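Local atomic coordinates of uncharacterized protein (Danio rerio, PDB entry 4LD1), a protein that probably takes part in centriole assembly and elongation, with likely tubulin binding, and is represented here by its C-terminal G-box domain. Residues V20-P23 and R27-L30; T36-V39 and D45-H48; S127-F132 and R137-A142; F144-R147 and T153-T156. All coordinates share one frame; numbering follows the deposited sequence.

Contact 1 (V20-P23 and R27-L30)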
# COMPACT_ATOMS: atom_id res chain seq x y z
N VAL A 20 -23.72 22.41 15.01
CA VAL A 20 -23.44 22.68 16.42
C VAL A 20 -22.07 23.32 16.48
O VAL A 20 -21.12 22.77 15.93
CB VAL A 20 -23.43 21.39 17.25
CG1 VAL A 20 -23.16 21.68 18.72
CG2 VAL A 20 -24.71 20.63 17.06
N VAL A 21 -21.99 24.49 17.10
CA VAL A 21 -20.72 25.17 17.28
C VAL A 21 -20.46 25.35 18.77
O VAL A 21 -21.26 25.96 19.50
CB VAL A 21 -20.71 26.55 16.60
CG1 VAL A 21 -19.35 27.20 16.75
CG2 VAL A 21 -21.05 26.41 15.11
N PHE A 22 -19.35 24.79 19.22
CA PHE A 22 -19.01 24.85 20.63
C PHE A 22 -18.17 26.10 20.88
O PHE A 22 -17.49 26.60 19.97
CB PHE A 22 -18.22 23.60 21.03
CG PHE A 22 -19.02 22.33 20.96
CD1 PHE A 22 -19.82 21.93 22.02
CD2 PHE A 22 -18.98 21.54 19.84
CE1 PHE A 22 -20.55 20.75 21.96
CE2 PHE A 22 -19.70 20.37 19.77
CZ PHE A 22 -20.50 19.98 20.82
N PRO A 23 -18.16 26.57 22.12
CA PRO A 23 -17.40 27.78 22.39
C PRO A 23 -15.91 27.67 22.05
O PRO A 23 -15.28 28.68 21.73
CB PRO A 23 -17.59 27.99 23.89
CG PRO A 23 -18.91 27.37 24.20
CD PRO A 23 -19.03 26.18 23.24
N ARG A 27 -16.79 22.27 15.63
CA ARG A 27 -18.04 22.33 14.90
C ARG A 27 -18.48 20.92 14.55
O ARG A 27 -17.67 20.07 14.24
CB ARG A 27 -17.90 23.13 13.60
CG ARG A 27 -17.39 24.53 13.78
CD ARG A 27 -17.01 25.13 12.44
NE ARG A 27 -18.18 25.45 11.64
CZ ARG A 27 -18.86 26.59 11.71
NH1 ARG A 27 -18.49 27.54 12.57
NH2 ARG A 27 -19.91 26.78 10.92
N LYS A 28 -19.78 20.69 14.59
CA LYS A 28 -20.36 19.40 14.25
C LYS A 28 -21.54 19.58 13.33
O LYS A 28 -22.45 20.34 13.66
CB LYS A 28 -20.74 18.61 15.51
CG LYS A 28 -21.27 17.20 15.21
CD LYS A 28 -21.81 16.44 16.42
CE LYS A 28 -20.99 16.64 17.68
NZ LYS A 28 -21.59 15.86 18.82
N GLU A 29 -21.51 18.92 12.18
CA GLU A 29 -22.58 18.96 11.20
C GLU A 29 -23.23 17.59 11.20
O GLU A 29 -22.54 16.56 11.09
CB GLU A 29 -22.04 19.28 9.81
CG GLU A 29 -21.36 20.64 9.75
CD GLU A 29 -20.67 20.89 8.42
OE1 GLU A 29 -20.18 22.02 8.21
OE2 GLU A 29 -20.62 19.96 7.60
N LEU A 30 -24.56 17.58 11.32
CA LEU A 30 -25.33 16.35 11.30
C LEU A 30 -26.37 16.44 10.21
O LEU A 30 -27.11 17.42 10.13
CB LEU A 30 -26.00 16.13 12.66
CG LEU A 30 -25.06 16.14 13.86
CD1 LEU A 30 -25.05 17.49 14.55
CD2 LEU A 30 -25.41 15.04 14.85
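The carbonyl oxygen of V20 takes hydrogens from two groups of the facing strand: V20 O accepts from K28 N at 2.8 Å, and R27 CA brings its hydrogen to the same V20 O at 3.3 Å, a CA-H...O contact. The return bond, V20 N to K28 O at 2.8 Å, completes the pair of bonds that marks V20 and K28 as an antiparallel hydrogen-bonded pair. V21 and R27 follow as the non-hydrogen-bonded pair, their CA atoms 4.6 Å apart. Side chains therefore alternate, V20 and K28 on one side, V21 and R27 on the other. The side chains of V21 and R27 lie abreast and point the same way. V21 CG2 sits over one face of the R27 guanidinium, toward its rim, 3.8 Å from R27 NH1; a bend in the arginine at chi3 (72°) turns the flat group to this position. On the V20 side, V20 CG2 meets L30 CD1 at 4.0 Å. That methyl lies beside the backbone N of V20, whereas V20 CG1 covers part of a face of the F22 ring. The hairpin lies near the surface at the N-terminal end of the modelled strands: 18-21 is the outermost strand at this end, and 27-30 is bonded along its other edge to strand 37-40, R27 to M40 and E29 to K38.

Contact 2 (T36-V39 and D45-H48)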
# COMPACT_ATOMS: atom_id res chain seq x y z
N THR A 36 -25.04 10.90 8.41
CA THR A 36 -23.77 11.57 8.15
C THR A 36 -23.52 12.54 9.29
O THR A 36 -24.36 13.38 9.60
CB THR A 36 -23.77 12.34 6.81
OG1 THR A 36 -24.25 11.50 5.75
CG2 THR A 36 -22.37 12.79 6.47
N VAL A 37 -22.37 12.38 9.94
CA VAL A 37 -21.94 13.26 11.01
C VAL A 37 -20.49 13.64 10.76
O VAL A 37 -19.64 12.76 10.54
CB VAL A 37 -22.02 12.59 12.39
CG1 VAL A 37 -21.47 13.52 13.47
CG2 VAL A 37 -23.45 12.19 12.68
N LYS A 38 -20.22 14.92 10.77
CA LYS A 38 -18.86 15.42 10.58
C LYS A 38 -18.51 16.29 11.76
O LYS A 38 -19.20 17.27 12.03
CB LYS A 38 -18.76 16.24 9.30
CG LYS A 38 -17.36 16.70 8.97
CD LYS A 38 -17.34 17.49 7.69
CE LYS A 38 -15.93 17.92 7.32
NZ LYS A 38 -15.93 18.72 6.08
N VAL A 39 -17.44 15.93 12.46
CA VAL A 39 -16.96 16.72 13.59
C VAL A 39 -15.63 17.32 13.20
O VAL A 39 -14.71 16.59 12.83
CB VAL A 39 -16.78 15.89 14.86
CG1 VAL A 39 -16.39 16.77 16.03
CG2 VAL A 39 -18.03 15.11 15.17
N ASP A 45 -8.37 18.40 13.62
CA ASP A 45 -8.72 17.01 13.34
C ASP A 45 -10.16 16.95 12.84
O ASP A 45 -10.99 17.81 13.21
CB ASP A 45 -8.59 16.12 14.57
CG ASP A 45 -7.15 15.93 15.04
OD1 ASP A 45 -6.21 16.41 14.37
OD2 ASP A 45 -6.98 15.29 16.11
N VAL A 46 -10.50 15.90 12.10
CA VAL A 46 -11.86 15.72 11.64
C VAL A 46 -12.25 14.27 11.78
O VAL A 46 -11.45 13.37 11.46
CB VAL A 46 -12.00 16.12 10.17
CG1 VAL A 46 -13.46 15.97 9.69
CG2 VAL A 46 -11.51 17.53 9.98
N LYS A 47 -13.46 14.01 12.22
CA LYS A 47 -14.06 12.70 12.22
C LYS A 47 -15.37 12.78 11.45
O LYS A 47 -16.31 13.49 11.83
CB LYS A 47 -14.31 12.18 13.62
CG LYS A 47 -14.82 10.76 13.65
CD LYS A 47 -15.02 10.28 15.06
CE LYS A 47 -15.70 8.93 15.09
NZ LYS A 47 -15.92 8.44 16.48
N HIS A 48 -15.40 12.03 10.34
CA HIS A 48 -16.51 12.03 9.41
C HIS A 48 -17.05 10.61 9.22
O HIS A 48 -16.40 9.74 8.66
CB HIS A 48 -16.01 12.62 8.11
CG HIS A 48 -17.09 13.09 7.20
ND1 HIS A 48 -16.83 13.79 6.05
CD2 HIS A 48 -18.44 12.96 7.27
CE1 HIS A 48 -17.97 14.07 5.44
NE2 HIS A 48 -18.96 13.57 6.16
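K38 runs extended across one face of the H48 ring as far as V46. At its root, K38 CB lies over that face, 4.1 Å from the ring centroid and 18° off the ring normal, which meets the criteria of a CH-pi contact. K38 CG comes next, 4.0 Å from H48 CG and equally near V46 CG1. K38 CD is still above the ring plane, 4.1 Å from H48 ND1, and K38 CE finishes against V46 CG1 at 3.9 Å. The ammonium makes no contact with the imidazole: K38 NZ is 5.0 Å from H48 ND1, and its charge, near that ring, would probably disfavour protonation of H48. With CG anti to the backbone N (chi1 -175°) and the rest extended, the methylenes are carried one after another over the imidazole. Strands 37-39 and 46-48 run antiparallel and form one hairpin of the G-box meander, in which K38 faces H48 as a non-hydrogen-bonded pair. The hydrogen-bonded pair is V39 with K47: V39 N gives to K47 O at 2.8 Å, nearly straight at 172°, and K47 N gives to V39 O at 2.9 Å. Beyond these bonds, H48 bonds through its backbone to I56 of the next strand, and V37 to T49. At the NE2 edge of the imidazole, in its plane, lies T36 CG2, 3.5 Å from H48 NE2.

Contact 3 (S127-F132 and R137-A142)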
# COMPACT_ATOMS: atom_id res chain seq x y z
N SER A 127 14.96 -15.77 -0.47
CA SER A 127 15.22 -15.73 -1.90
C SER A 127 14.55 -14.52 -2.53
O SER A 127 13.60 -13.94 -1.98
CB SER A 127 14.79 -17.03 -2.61
OG SER A 127 13.41 -17.26 -2.51
N LYS A 128 15.02 -14.18 -3.73
CA LYS A 128 14.56 -12.99 -4.42
C LYS A 128 14.43 -13.32 -5.89
O LYS A 128 15.28 -14.01 -6.45
CB LYS A 128 15.58 -11.86 -4.19
CG LYS A 128 15.28 -10.53 -4.88
CD LYS A 128 16.30 -9.48 -4.45
CE LYS A 128 16.05 -8.14 -5.10
NZ LYS A 128 17.13 -7.14 -4.81
N VAL A 129 13.34 -12.89 -6.48
CA VAL A 129 13.09 -13.02 -7.89
C VAL A 129 12.83 -11.63 -8.45
O VAL A 129 12.00 -10.87 -7.92
CB VAL A 129 11.92 -13.96 -8.19
CG1 VAL A 129 11.67 -14.08 -9.68
CG2 VAL A 129 12.18 -15.34 -7.58
N ILE A 130 13.53 -11.31 -9.53
CA ILE A 130 13.34 -10.08 -10.25
C ILE A 130 12.92 -10.42 -11.67
O ILE A 130 13.53 -11.26 -12.31
CB ILE A 130 14.63 -9.24 -10.31
CG1 ILE A 130 15.16 -8.95 -8.90
CG2 ILE A 130 14.38 -7.94 -11.06
CD1 ILE A 130 16.59 -8.50 -8.88
N GLN A 131 11.84 -9.78 -12.12
CA GLN A 131 11.50 -9.75 -13.53
C GLN A 131 11.79 -8.33 -14.02
O GLN A 131 11.11 -7.37 -13.65
CB GLN A 131 10.06 -10.15 -13.78
CG GLN A 131 9.69 -10.26 -15.27
CD GLN A 131 8.27 -10.73 -15.47
OE1 GLN A 131 7.97 -11.90 -15.30
NE2 GLN A 131 7.39 -9.80 -15.78
N PHE A 132 12.81 -8.22 -14.84
CA PHE A 132 13.25 -6.92 -15.33
C PHE A 132 12.23 -6.32 -16.29
O PHE A 132 11.30 -7.00 -16.76
CB PHE A 132 14.60 -7.08 -16.03
CG PHE A 132 15.68 -7.57 -15.13
CD1 PHE A 132 16.23 -6.75 -14.17
CD2 PHE A 132 16.21 -8.84 -15.28
CE1 PHE A 132 17.23 -7.19 -13.35
CE2 PHE A 132 17.22 -9.29 -14.46
CZ PHE A 132 17.73 -8.46 -13.49
N ARG A 137 13.99 -12.87 -16.29
CA ARG A 137 13.99 -13.07 -14.85
C ARG A 137 15.35 -13.45 -14.31
O ARG A 137 16.16 -14.09 -14.97
CB ARG A 137 12.99 -14.15 -14.47
CG ARG A 137 11.59 -13.72 -14.75
CD ARG A 137 10.61 -14.81 -14.50
NE ARG A 137 9.25 -14.31 -14.59
CZ ARG A 137 8.17 -15.01 -14.26
NH1 ARG A 137 8.30 -16.25 -13.80
NH2 ARG A 137 6.97 -14.47 -14.38
N GLU A 138 15.54 -13.11 -13.05
CA GLU A 138 16.73 -13.45 -12.33
C GLU A 138 16.30 -13.88 -10.95
O GLU A 138 15.44 -13.26 -10.33
CB GLU A 138 17.67 -12.25 -12.22
CG GLU A 138 18.89 -12.49 -11.32
CD GLU A 138 19.85 -11.30 -11.33
OE1 GLU A 138 19.69 -10.38 -10.50
OE2 GLU A 138 20.77 -11.29 -12.16
N ILE A 139 16.85 -14.98 -10.48
CA ILE A 139 16.59 -15.46 -9.14
C ILE A 139 17.85 -15.51 -8.32
O ILE A 139 18.92 -15.87 -8.82
CB ILE A 139 15.88 -16.84 -9.12
CG1 ILE A 139 15.53 -17.22 -7.67
CG2 ILE A 139 16.74 -17.91 -9.75
CD1 ILE A 139 14.56 -18.37 -7.55
N HIS A 140 17.71 -15.15 -7.04
CA HIS A 140 18.79 -15.25 -6.08
C HIS A 140 18.34 -16.24 -5.03
O HIS A 140 17.35 -16.00 -4.35
CB HIS A 140 19.05 -13.89 -5.45
CG HIS A 140 19.37 -12.83 -6.45
ND1 HIS A 140 20.58 -12.16 -6.46
CD2 HIS A 140 18.65 -12.30 -7.47
CE1 HIS A 140 20.59 -11.28 -7.44
NE2 HIS A 140 19.43 -11.34 -8.06
N THR A 141 19.03 -17.38 -4.94
CA THR A 141 18.72 -18.43 -3.97
C THR A 141 19.94 -18.61 -3.05
O THR A 141 21.00 -18.02 -3.28
CB THR A 141 18.36 -19.81 -4.69
OG1 THR A 141 19.53 -20.46 -5.19
CG2 THR A 141 17.42 -19.61 -5.86
N ALA A 142 19.82 -19.47 -2.06
CA ALA A 142 20.97 -19.83 -1.23
C ALA A 142 22.13 -20.45 -2.02
O ALA A 142 23.28 -20.26 -1.65
CB ALA A 142 20.54 -20.78 -0.15
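Q131 and R137 cross with their flat groups almost coplanar, the amide and guanidinium planes 17° apart. The arginine approaches side-on and gives two N-H groups to one oxygen: R137 NE to Q131 OE1 at 2.8 Å, in the carbonyl plane on a lone pair, and R137 NH2 to Q131 OE1 at 2.9 Å, close to the line of the C=O bond. Both donors settle on OE1, which places the amide oxygen toward the arginine; the near-coplanarity is consistent with a restrained amide. On the opposite side of the strands, F132 and E138 stand nearly upright to each other, ring and carboxylate planes 79° apart, with F132 CE2 at 3.7 Å from E138 CB. I130 lies beside E138, its CD1 at 4.0 Å from E138 OE1. That oxygen is also met by H140 NE2, which donates to E138 OE1 at 2.6 Å from above the carboxylate plane (46° out of it). The buried carboxylate has weak, long ion pairs through OE2 to K145 and R147, surroundings that would probably favour its charged form. Backbone bonds in both directions pair K128 with H140 and I130 with E138, the pattern of an antiparallel beta hairpin within the G-box meander.

Contact 4 (F144-R147 and T153-T156)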
# COMPACT_ATOMS: atom_id res chain seq x y z
N PHE A 144 22.64 -20.32 -5.55
CA PHE A 144 23.03 -19.67 -6.79
C PHE A 144 22.24 -18.41 -7.10
O PHE A 144 21.19 -18.16 -6.49
CB PHE A 144 22.91 -20.66 -7.96
CG PHE A 144 21.53 -21.24 -8.15
CD1 PHE A 144 20.53 -20.48 -8.71
CD2 PHE A 144 21.26 -22.53 -7.77
CE1 PHE A 144 19.25 -21.01 -8.90
CE2 PHE A 144 19.99 -23.08 -7.96
CZ PHE A 144 18.99 -22.31 -8.52
N LYS A 145 22.78 -17.59 -8.00
CA LYS A 145 22.03 -16.54 -8.69
C LYS A 145 21.91 -17.01 -10.12
O LYS A 145 22.89 -17.46 -10.72
CB LYS A 145 22.78 -15.20 -8.65
CG LYS A 145 22.22 -14.11 -9.56
CD LYS A 145 23.09 -12.83 -9.51
CE LYS A 145 24.23 -12.79 -10.53
NZ LYS A 145 23.97 -13.49 -11.84
N ARG A 146 20.72 -16.97 -10.68
CA ARG A 146 20.46 -17.47 -12.01
C ARG A 146 19.71 -16.47 -12.83
O ARG A 146 18.75 -15.87 -12.33
CB ARG A 146 19.67 -18.77 -11.93
CG ARG A 146 19.18 -19.32 -13.24
CD ARG A 146 18.57 -20.66 -13.02
NE ARG A 146 19.59 -21.64 -12.68
CZ ARG A 146 19.36 -22.84 -12.17
NH1 ARG A 146 18.12 -23.21 -11.89
NH2 ARG A 146 20.37 -23.66 -11.91
N ARG A 147 20.11 -16.26 -14.06
CA ARG A 147 19.48 -15.28 -14.94
C ARG A 147 19.25 -15.83 -16.34
O ARG A 147 20.11 -16.53 -16.90
CB ARG A 147 20.34 -14.03 -15.00
CG ARG A 147 19.78 -12.92 -15.86
CD ARG A 147 20.58 -11.65 -15.63
NE ARG A 147 20.09 -10.52 -16.42
CZ ARG A 147 20.39 -9.26 -16.15
NH1 ARG A 147 21.17 -8.97 -15.12
NH2 ARG A 147 19.90 -8.28 -16.90
N THR A 153 19.85 -18.38 -23.57
CA THR A 153 20.70 -18.99 -22.56
C THR A 153 20.20 -18.66 -21.15
O THR A 153 19.46 -17.69 -20.91
CB THR A 153 22.17 -18.55 -22.68
OG1 THR A 153 22.28 -17.13 -22.50
CG2 THR A 153 22.77 -18.96 -24.04
N VAL A 154 20.63 -19.51 -20.22
CA VAL A 154 20.44 -19.33 -18.80
C VAL A 154 21.79 -19.50 -18.15
O VAL A 154 22.48 -20.50 -18.37
CB VAL A 154 19.45 -20.34 -18.23
CG1 VAL A 154 19.30 -20.16 -16.75
CG2 VAL A 154 18.09 -20.18 -18.91
N LYS A 155 22.19 -18.50 -17.36
CA LYS A 155 23.46 -18.49 -16.67
C LYS A 155 23.26 -18.55 -15.16
O LYS A 155 22.48 -17.78 -14.60
CB LYS A 155 24.27 -17.24 -17.04
CG LYS A 155 24.60 -17.12 -18.53
CD LYS A 155 25.64 -16.03 -18.80
CE LYS A 155 26.06 -15.99 -20.27
NZ LYS A 155 24.92 -15.76 -21.20
N THR A 156 23.97 -19.46 -14.51
CA THR A 156 23.85 -19.67 -13.09
C THR A 156 25.21 -19.47 -12.49
O THR A 156 26.19 -20.07 -12.96
CB THR A 156 23.36 -21.10 -12.77
OG1 THR A 156 22.11 -21.34 -13.43
CG2 THR A 156 23.15 -21.26 -11.25
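R146 turns at chi3 (-70°), and T156 sets OG1 beside its own backbone N (chi1 -56°); together these rotations bring the hydroxyl to the guanidinium edge. R146 NE donates to T156 OG1 at 2.6 Å with an N-H...O angle of 163°, the oxygen lying near the guanidinium plane. A second bond, R146 NH2 to T156 OG1 at 3.3 Å, is weak. The same threonine offers its methyl to F144: T156 CG2 packs at 3.4 Å from F144 CB, a tight approach. F144 places CG between its backbone N and carbonyl carbon, and its ring then leans over one face of the R146 guanidinium, toward the rim. R146 is thus held at its edge by a hydroxyl and covered on one face by an aromatic ring. Nearer the backbone, R146 CG touches V154 CG1 at 3.6 Å. All this lies on one side of the strand pair; on the other, R147 and K155 form the hydrogen-bonded pair, R147 N to K155 O and K155 N to R147 O both at 2.9 Å. F144 and R146 also pack on I139 of strand 137-140, whose backbone hydrogen-bonds with that of R146, while the backbone of T156 bonds to E164 of strand 163-166. Bonded along both edges in this way, the pair is an interior antiparallel beta hairpin of the G-box meander, near its C-terminal end.

Overall arrangement
From the N terminus, contact 1 closes the turn at 24-26, contact 2 the turn between 39 and 45, contact 3 the turn at 133-136 and contact 4 the turn between 147 and 153. They follow in series; none nests or crosses. Contacts 1 and 2 are neighbours, their centres about 10 Å apart, with E29 N 2.8 Å from K38 O, a probable hydrogen bond between strands 27-30 and 37-40. Contacts 3 and 4 adjoin in the same way: I139 N is 2.8 Å from R146 O, a probable hydrogen bond joining strand 137-140 to strand 144-148. The two groups lie on opposite sides of the chain's centre, contacts 1 and 4 about 66 Å apart between centres.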